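Local structure of xylose isomerase domain protein TIM barrel (Planctomyces limnophilus, 3TVA) at residues P43-R57 with E103-G115. The protein binds a magnesium ion in a xylose isomerase-like TIM barrel and is probably an isomerase. Numbering follows the deposited sequence.
Sequences PHPHTRTREHAQAFR and EMKEISDFASWVG
The R48 guanidinium lies with one face over I107 CG1 and the other over P45 CA. R48 NH1 and NH2 both donate to E103 OE2, each at 3.1 Å, with the guanidinium and carboxylate planes only 24° apart. A weak bond from NH1 to E106 OE2 extends the salt-bridge network. NE and NH2 also grip P43 O, so the group is fixed in its rotation. With an alanine in place of R48, both glutamates would probably lose this positive partner, and P43 O its two donors. F110, its CG trans to the backbone N (chi1 179°), reaches across from helix 103-114 to P43, R48 and A53. P43 CG sits over one face of the F110 ring, 4.0 Å from its centroid, in a CH-pi contact. The edge of F110 meets R48 O, and A53 CB lies 3.7 Å from F110 CE2. A53 CB also packs 3.5 Å from W113 CB and touches V114 CG2. R50 CG stands almost squarely over the five-membered ring of W113, 3.7 Å from its centroid. Helices 50-57 and 103-114 cross at -44°, with axes 8.4 Å apart. I107 and F110 also touch I70 of strand 66-71. This is the packing of neighbouring outer helices around a TIM barrel, away from the magnesium site.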
ATOM      1  N   PRO A  43       3.146 -13.800   1.488  1.00 20.67           N
ATOM      2  CA  PRO A  43       3.040 -14.882   2.468  1.00 22.97           C
ATOM      3  C   PRO A  43       4.269 -14.944   3.354  1.00 21.78           C
ATOM      4  O   PRO A  43       5.291 -14.305   3.056  1.00 21.41           O
ATOM      5  CB  PRO A  43       2.935 -16.137   1.601  1.00 23.75           C
ATOM      6  CG  PRO A  43       3.590 -15.768   0.314  1.00 24.28           C
ATOM      7  CD  PRO A  43       3.289 -14.303   0.111  1.00 23.72           C
ATOM      8  N   HIS A  44       4.146 -15.677   4.454  1.00 23.18           N
ATOM      9  CA  HIS A  44       5.269 -15.950   5.343  1.00 29.17           C
ATOM     10  C   HIS A  44       6.408 -16.636   4.588  1.00 28.25           C
ATOM     11  O   HIS A  44       6.175 -17.264   3.562  1.00 24.10           O
ATOM     12  CB  HIS A  44       4.798 -16.799   6.523  1.00 36.99           C
ATOM     13  CG  HIS A  44       4.058 -16.014   7.563  1.00 48.38           C
ATOM     14  ND1 HIS A  44       4.645 -14.987   8.278  1.00 50.73           N
ATOM     15  CD2 HIS A  44       2.778 -16.093   8.000  1.00 50.31           C
ATOM     16  CE1 HIS A  44       3.761 -14.477   9.116  1.00 51.78           C
ATOM     17  NE2 HIS A  44       2.620 -15.127   8.965  1.00 53.05           N
ATOM     18  N   PRO A  45       7.649 -16.490   5.081  1.00 34.87           N
ATOM     19  CA  PRO A  45       8.839 -17.033   4.412  1.00 35.67           C
ATOM     20  C   PRO A  45       8.727 -18.498   3.978  1.00 35.77           C
ATOM     21  O   PRO A  45       9.143 -18.834   2.869  1.00 38.57           O
ATOM     22  CB  PRO A  45       9.921 -16.877   5.479  1.00 39.72           C
ATOM     23  CG  PRO A  45       9.522 -15.628   6.197  1.00 41.87           C
ATOM     24  CD  PRO A  45       8.013 -15.624   6.219  1.00 39.85           C
ATOM     25  N   HIS A  46       8.150 -19.346   4.825  0.54 35.99           N
ATOM     26  CA  HIS A  46       8.067 -20.776   4.533  0.54 40.60           C
ATOM     27  C   HIS A  46       7.043 -21.108   3.445  0.54 38.58           C
ATOM     28  O   HIS A  46       7.077 -22.187   2.860  0.54 40.31           O
ATOM     29  CB  HIS A  46       7.793 -21.584   5.810  0.54 48.64           C
ATOM     30  CG  HIS A  46       6.745 -20.987   6.698  0.54 53.68           C
ATOM     31  ND1 HIS A  46       6.950 -19.829   7.420  0.54 58.56           N
ATOM     32  CD2 HIS A  46       5.487 -21.393   6.990  0.54 58.56           C
ATOM     33  CE1 HIS A  46       5.863 -19.545   8.113  0.54 60.55           C
ATOM     34  NE2 HIS A  46       4.958 -20.477   7.868  0.54 61.33           N
ATOM     35  N   THR A  47       6.119 -20.186   3.206  1.00 33.52           N
ATOM     36  CA  THR A  47       5.112 -20.318   2.143  1.00 32.63           C
ATOM     37  C   THR A  47       5.444 -19.577   0.843  1.00 35.00           C
ATOM     38  O   THR A  47       4.567 -19.287   0.035  1.00 36.94           O
ATOM     39  CB  THR A  47       3.664 -20.141   2.646  1.00 37.44           C
ATOM     40  OG1 THR A  47       3.570 -18.962   3.448  1.00 37.21           O
ATOM     41  CG2 THR A  47       3.265 -21.369   3.511  1.00 33.84           C
ATOM     42  N   ARG A  48       6.676 -19.098   0.764  1.00 30.26           N
ATOM     43  CA  ARG A  48       7.139 -18.225  -0.307  1.00 28.20           C
ATOM     44  C   ARG A  48       7.858 -18.860  -1.510  1.00 29.69           C
ATOM     45  O   ARG A  48       8.453 -18.139  -2.313  1.00 29.23           O
ATOM     46  CB  ARG A  48       8.029 -17.143   0.294  1.00 30.07           C
ATOM     47  CG  ARG A  48       7.714 -15.750  -0.141  1.00 34.85           C
ATOM     48  CD  ARG A  48       8.667 -14.803   0.589  1.00 37.10           C
ATOM     49  NE  ARG A  48       7.994 -14.113   1.677  1.00 39.04           N
ATOM     50  CZ  ARG A  48       8.612 -13.555   2.710  1.00 35.48           C
ATOM     51  NH1 ARG A  48       9.932 -13.626   2.819  1.00 32.56           N
ATOM     52  NH2 ARG A  48       7.894 -12.933   3.637  1.00 37.76           N
ATOM     53  N   THR A  49       7.905 -20.184  -1.609  1.00 28.54           N
ATOM     54  CA  THR A  49       8.692 -20.796  -2.678  1.00 26.19           C
ATOM     55  C   THR A  49       8.029 -20.687  -4.050  1.00 23.48           C
ATOM     56  O   THR A  49       6.878 -20.278  -4.166  1.00 20.07           O
ATOM     57  CB  THR A  49       8.925 -22.299  -2.403  1.00 30.37           C
ATOM     58  OG1 THR A  49       7.680 -23.003  -2.522  1.00 28.95           O
ATOM     59  CG2 THR A  49       9.500 -22.502  -1.008  1.00 30.24           C
ATOM     60  N   ARG A  50       8.736 -21.141  -5.079  1.00 20.11           N
ATOM     61  CA  ARG A  50       8.205 -21.142  -6.425  1.00 26.91           C
ATOM     62  C   ARG A  50       6.961 -22.036  -6.536  1.00 23.62           C
ATOM     63  O   ARG A  50       6.009 -21.705  -7.232  1.00 20.83           O
ATOM     64  CB  ARG A  50       9.272 -21.620  -7.404  1.00 31.85           C
ATOM     65  CG  ARG A  50       8.862 -21.456  -8.854  1.00 36.57           C
ATOM     66  CD  ARG A  50       9.907 -22.054  -9.792  1.00 46.98           C
ATOM     67  NE  ARG A  50       9.625 -21.726 -11.185  0.78 53.83           N
ATOM     68  CZ  ARG A  50       9.878 -22.531 -12.212  0.61 61.94           C
ATOM     69  NH1 ARG A  50      10.417 -23.728 -12.010  0.64 65.92           N
ATOM     70  NH2 ARG A  50       9.586 -22.143 -13.448  0.65 63.80           N
ATOM     71  N   GLU A  51       6.981 -23.160  -5.830  1.00 21.46           N
ATOM     72  CA  GLU A  51       5.866 -24.102  -5.865  1.00 28.69           C
ATOM     73  C   GLU A  51       4.618 -23.483  -5.228  1.00 25.50           C
ATOM     74  O   GLU A  51       3.509 -23.690  -5.720  1.00 25.64           O
ATOM     75  CB  GLU A  51       6.249 -25.423  -5.186  1.00 32.57           C
ATOM     76  CG  GLU A  51       7.371 -26.190  -5.896  1.00 52.21           C
ATOM     77  CD  GLU A  51       8.761 -25.520  -5.792  1.00 66.02           C
ATOM     78  OE1 GLU A  51       9.512 -25.563  -6.797  1.00 76.31           O
ATOM     79  OE2 GLU A  51       9.109 -24.961  -4.719  1.00 60.65           O
ATOM     80  N   HIS A  52       4.806 -22.732  -4.137  1.00 19.63           N
ATOM     81  CA  HIS A  52       3.721 -21.954  -3.531  1.00 18.61           C
ATOM     82  C   HIS A  52       3.216 -20.830  -4.437  1.00 20.25           C
ATOM     83  O   HIS A  52       2.024 -20.530  -4.454  1.00 19.19           O
ATOM     84  CB  HIS A  52       4.144 -21.354  -2.186  1.00 19.66           C
ATOM     85  CG  HIS A  52       4.250 -22.360  -1.087  1.00 23.73           C
ATOM     86  ND1 HIS A  52       5.453 -22.922  -0.707  1.00 26.67           N
ATOM     87  CD2 HIS A  52       3.301 -22.934  -0.307  1.00 25.58           C
ATOM     88  CE1 HIS A  52       5.239 -23.793   0.265  1.00 26.61           C
ATOM     89  NE2 HIS A  52       3.945 -23.815   0.530  1.00 26.82           N
ATOM     90  N   ALA A  53       4.123 -20.196  -5.174  1.00 18.08           N
ATOM     91  CA  ALA A  53       3.720 -19.097  -6.036  1.00 21.66           C
ATOM     92  C   ALA A  53       2.846 -19.638  -7.152  1.00 22.16           C
ATOM     93  O   ALA A  53       1.864 -19.010  -7.552  1.00 25.00           O
ATOM     94  CB  ALA A  53       4.933 -18.384  -6.619  1.00 16.84           C
ATOM     95  N   GLN A  54       3.212 -20.804  -7.657  1.00 18.43           N
ATOM     96  CA  GLN A  54       2.477 -21.387  -8.769  1.00 26.03           C
ATOM     97  C   GLN A  54       1.090 -21.850  -8.327  1.00 22.44           C
ATOM     98  O   GLN A  54       0.125 -21.705  -9.067  1.00 20.69           O
ATOM     99  CB  GLN A  54       3.290 -22.513  -9.423  1.00 35.56           C
ATOM    100  CG  GLN A  54       4.496 -21.941 -10.190  1.00 47.66           C
ATOM    101  CD  GLN A  54       5.455 -22.989 -10.720  1.00 55.95           C
ATOM    102  OE1 GLN A  54       5.785 -23.962 -10.035  1.00 56.61           O
ATOM    103  NE2 GLN A  54       5.925 -22.783 -11.948  1.00 60.11           N
ATOM    104  N   ALA A  55       0.993 -22.389  -7.114  1.00 18.39           N
ATOM    105  CA  ALA A  55      -0.306 -22.754  -6.560  1.00 20.41           C
ATOM    106  C   ALA A  55      -1.172 -21.502  -6.361  1.00 20.68           C
ATOM    107  O   ALA A  55      -2.361 -21.511  -6.670  1.00 21.15           O
ATOM    108  CB  ALA A  55      -0.149 -23.526  -5.246  1.00 20.22           C
ATOM    109  N   PHE A  56      -0.579 -20.427  -5.857  1.00 17.97           N
ATOM    110  CA  PHE A  56      -1.353 -19.210  -5.600  1.00 20.38           C
ATOM    111  C   PHE A  56      -1.857 -18.564  -6.907  1.00 21.01           C
ATOM    112  O   PHE A  56      -3.007 -18.102  -6.984  1.00 23.78           O
ATOM    113  CB  PHE A  56      -0.554 -18.206  -4.757  1.00 20.42           C
ATOM    114  CG  PHE A  56      -1.298 -16.918  -4.483  1.00 24.46           C
ATOM    115  CD1 PHE A  56      -2.388 -16.900  -3.613  1.00 26.77           C
ATOM    116  CD2 PHE A  56      -0.917 -15.732  -5.102  1.00 23.80           C
ATOM    117  CE1 PHE A  56      -3.083 -15.714  -3.362  1.00 26.59           C
ATOM    118  CE2 PHE A  56      -1.600 -14.543  -4.854  1.00 24.76           C
ATOM    119  CZ  PHE A  56      -2.684 -14.534  -3.988  1.00 24.87           C
ATOM    120  N   ARG A  57      -1.014 -18.528  -7.933  0.51 20.35           N
ATOM    121  CA  ARG A  57      -1.450 -18.005  -9.230  0.51 19.81           C
ATOM    122  C   ARG A  57      -2.545 -18.894  -9.827  0.51 19.30           C
ATOM    123  O   ARG A  57      -3.501 -18.390 -10.409  0.51 20.18           O
ATOM    124  CB  ARG A  57      -0.274 -17.849 -10.199  0.51 23.65           C
ATOM    125  CG  ARG A  57      -0.650 -17.329 -11.603  0.51 28.03           C
ATOM    126  CD  ARG A  57      -1.584 -16.107 -11.563  0.51 33.45           C
ATOM    127  NE  ARG A  57      -1.202 -15.077 -12.529  0.51 41.27           N
ATOM    128  CZ  ARG A  57      -1.418 -15.148 -13.840  0.51 45.47           C
ATOM    129  NH1 ARG A  57      -1.029 -14.159 -14.631  0.51 48.94           N
ATOM    130  NH2 ARG A  57      -2.020 -16.206 -14.363  0.51 46.12           N
ATOM    131  N   GLU A 103      14.516 -10.048   2.428  1.00 16.28           N
ATOM    132  CA  GLU A 103      13.123 -10.468   2.345  1.00 21.52           C
ATOM    133  C   GLU A 103      12.377  -9.801   1.190  1.00 20.83           C
ATOM    134  O   GLU A 103      11.588 -10.463   0.516  1.00 19.58           O
ATOM    135  CB  GLU A 103      12.375 -10.196   3.646  1.00 24.82           C
ATOM    136  CG  GLU A 103      12.552 -11.253   4.690  1.00 33.84           C
ATOM    137  CD  GLU A 103      11.383 -11.279   5.657  1.00 41.99           C
ATOM    138  OE1 GLU A 103      11.575 -10.870   6.821  1.00 40.79           O
ATOM    139  OE2 GLU A 103      10.272 -11.697   5.250  1.00 46.32           O
HETATM  140  N   MSE A 104      12.606  -8.506   0.962  1.00 19.52           N
HETATM  141  CA  MSE A 104      11.919  -7.805  -0.142  1.00 17.37           C
HETATM  142  C   MSE A 104      12.354  -8.396  -1.481  1.00 17.86           C
HETATM  143  O   MSE A 104      11.567  -8.479  -2.433  1.00 20.19           O
HETATM  144  CB  MSE A 104      12.213  -6.290  -0.143  1.00 19.77           C
HETATM  145  CG  MSE A 104      11.307  -5.446   0.733  1.00 24.47           C
HETATM  146 SE   MSE A 104       9.394  -5.678   0.376  0.59 19.76          SE
HETATM  147  CE  MSE A 104       9.327  -5.133  -1.449  1.00 31.63           C
ATOM    148  N   LYS A 105      13.618  -8.791  -1.566  1.00 17.78           N
ATOM    149  CA  LYS A 105      14.081  -9.468  -2.778  1.00 19.27           C
ATOM    150  C   LYS A 105      13.440 -10.846  -2.987  1.00 17.47           C
ATOM    151  O   LYS A 105      13.123 -11.198  -4.112  1.00 16.97           O
ATOM    152  CB  LYS A 105      15.602  -9.549  -2.836  1.00 17.78           C
ATOM    153  CG  LYS A 105      16.263  -8.169  -2.971  1.00 18.07           C
ATOM    154  CD  LYS A 105      17.783  -8.299  -2.999  1.00 20.95           C
ATOM    155  CE  LYS A 105      18.438  -6.930  -2.900  1.00 23.42           C
ATOM    156  NZ  LYS A 105      19.910  -7.051  -2.864  1.00 26.27           N
ATOM    157  N   GLU A 106      13.239 -11.616  -1.921  1.00 13.27           N
ATOM    158  CA  GLU A 106      12.488 -12.876  -2.038  1.00 18.02           C
ATOM    159  C   GLU A 106      11.034 -12.618  -2.418  1.00 16.80           C
ATOM    160  O   GLU A 106      10.430 -13.395  -3.141  1.00 18.54           O
ATOM    161  CB  GLU A 106      12.474 -13.641  -0.721  1.00 23.46           C
ATOM    162  CG  GLU A 106      13.790 -14.173  -0.252  1.00 37.83           C
ATOM    163  CD  GLU A 106      13.679 -14.683   1.181  1.00 55.93           C
ATOM    164  OE1 GLU A 106      14.650 -14.493   1.957  1.00 62.74           O
ATOM    165  OE2 GLU A 106      12.601 -15.246   1.527  1.00 56.08           O
ATOM    166  N   ILE A 107      10.463 -11.535  -1.898  1.00 15.16           N
ATOM    167  CA  ILE A 107       9.091 -11.187  -2.235  1.00 13.63           C
ATOM    168  C   ILE A 107       9.005 -10.787  -3.712  1.00 16.31           C
ATOM    169  O   ILE A 107       8.057 -11.156  -4.410  1.00 17.84           O
ATOM    170  CB  ILE A 107       8.534 -10.113  -1.271  1.00 19.76           C
ATOM    171  CG1 ILE A 107       8.243 -10.762   0.095  1.00 19.99           C
ATOM    172  CG2 ILE A 107       7.265  -9.467  -1.829  1.00 16.71           C
ATOM    173  CD1 ILE A 107       8.180  -9.757   1.246  1.00 22.03           C
ATOM    174  N   SER A 108      10.020 -10.071  -4.191  1.00 15.74           N
ATOM    175  CA  SER A 108      10.151  -9.781  -5.625  1.00 14.98           C
ATOM    176  C   SER A 108      10.236 -11.059  -6.469  1.00 14.58           C
ATOM    177  O   SER A 108       9.562 -11.169  -7.493  1.00 15.73           O
ATOM    178  CB  SER A 108      11.371  -8.881  -5.877  1.00 13.09           C
ATOM    179  OG  SER A 108      11.580  -8.669  -7.267  1.00 19.65           O
ATOM    180  N   ASP A 109      11.051 -12.029  -6.037  1.00 14.16           N
ATOM    181  CA  ASP A 109      11.107 -13.339  -6.695  1.00 16.47           C
ATOM    182  C   ASP A 109       9.723 -14.025  -6.719  1.00 19.45           C
ATOM    183  O   ASP A 109       9.283 -14.525  -7.745  1.00 18.53           O
ATOM    184  CB  ASP A 109      12.130 -14.267  -6.000  1.00 17.21           C
ATOM    185  CG  ASP A 109      13.555 -13.747  -6.088  1.00 24.44           C
ATOM    186  OD1 ASP A 109      13.829 -12.863  -6.935  1.00 24.97           O
ATOM    187  OD2 ASP A 109      14.412 -14.216  -5.300  1.00 25.84           O
ATOM    188  N   PHE A 110       9.043 -14.034  -5.579  1.00 18.05           N
ATOM    189  CA  PHE A 110       7.707 -14.621  -5.479  1.00 17.90           C
ATOM    190  C   PHE A 110       6.708 -13.932  -6.416  1.00 19.15           C
ATOM    191  O   PHE A 110       5.933 -14.603  -7.123  1.00 19.34           O
ATOM    192  CB  PHE A 110       7.223 -14.535  -4.026  1.00 21.32           C
ATOM    193  CG  PHE A 110       5.834 -15.086  -3.800  1.00 23.01           C
ATOM    194  CD1 PHE A 110       4.728 -14.246  -3.814  1.00 20.15           C
ATOM    195  CD2 PHE A 110       5.643 -16.436  -3.536  1.00 22.33           C
ATOM    196  CE1 PHE A 110       3.445 -14.739  -3.591  1.00 17.83           C
ATOM    197  CE2 PHE A 110       4.359 -16.941  -3.311  1.00 23.79           C
ATOM    198  CZ  PHE A 110       3.260 -16.089  -3.345  1.00 19.50           C
ATOM    199  N   ALA A 111       6.716 -12.597  -6.422  1.00 14.34           N
ATOM    200  CA  ALA A 111       5.830 -11.833  -7.308  1.00 15.19           C
ATOM    201  C   ALA A 111       6.095 -12.152  -8.795  1.00 20.05           C
ATOM    202  O   ALA A 111       5.172 -12.227  -9.607  1.00 17.59           O
ATOM    203  CB  ALA A 111       5.987 -10.328  -7.060  1.00 13.04           C
ATOM    204  N   SER A 112       7.362 -12.344  -9.141  1.00 18.93           N
ATOM    205  CA  SER A 112       7.724 -12.734 -10.506  1.00 23.19           C
ATOM    206  C   SER A 112       7.161 -14.117 -10.901  1.00 21.11           C
ATOM    207  O   SER A 112       6.634 -14.291 -11.990  1.00 20.82           O
ATOM    208  CB  SER A 112       9.246 -12.707 -10.671  1.00 26.39           C
ATOM    209  OG  SER A 112       9.606 -13.085 -11.979  1.00 35.54           O
ATOM    210  N   TRP A 113       7.264 -15.093 -10.007  1.00 17.23           N
ATOM    211  CA  TRP A 113       6.682 -16.413 -10.242  1.00 21.34           C
ATOM    212  C   TRP A 113       5.148 -16.357 -10.341  1.00 20.99           C
ATOM    213  O   TRP A 113       4.534 -17.080 -11.114  1.00 24.23           O
ATOM    214  CB  TRP A 113       7.108 -17.365  -9.127  1.00 21.16           C
ATOM    215  CG  TRP A 113       8.576 -17.642  -9.073  1.00 30.24           C
ATOM    216  CD1 TRP A 113       9.422 -17.810 -10.138  1.00 35.96           C
ATOM    217  CD2 TRP A 113       9.384 -17.801  -7.889  1.00 27.58           C
ATOM    218  NE1 TRP A 113      10.702 -18.071  -9.688  1.00 36.74           N
ATOM    219  CE2 TRP A 113      10.707 -18.063  -8.316  1.00 34.59           C
ATOM    220  CE3 TRP A 113       9.115 -17.758  -6.514  1.00 25.61           C
ATOM    221  CZ2 TRP A 113      11.764 -18.273  -7.410  1.00 33.93           C
ATOM    222  CZ3 TRP A 113      10.165 -17.965  -5.616  1.00 31.53           C
ATOM    223  CH2 TRP A 113      11.473 -18.223  -6.071  1.00 31.01           C
ATOM    224  N   VAL A 114       4.540 -15.471  -9.564  1.00 18.40           N
ATOM    225  CA  VAL A 114       3.098 -15.264  -9.586  1.00 21.23           C
ATOM    226  C   VAL A 114       2.655 -14.542 -10.861  1.00 22.54           C
ATOM    227  O   VAL A 114       1.538 -14.749 -11.336  1.00 20.17           O
ATOM    228  CB  VAL A 114       2.631 -14.487  -8.313  1.00 19.29           C
ATOM    229  CG1 VAL A 114       1.225 -13.943  -8.465  1.00 20.53           C
ATOM    230  CG2 VAL A 114       2.709 -15.404  -7.088  1.00 18.69           C
ATOM    231  N   GLY A 115       3.535 -13.717 -11.425  1.00 21.17           N
ATOM    232  CA  GLY A 115       3.195 -12.946 -12.610  1.00 20.69           C
ATOM    233  C   GLY A 115       2.695 -11.547 -12.278  1.00 26.70           C
ATOM    234  O   GLY A 115       2.056 -10.892 -13.099  1.00 28.25           O
TER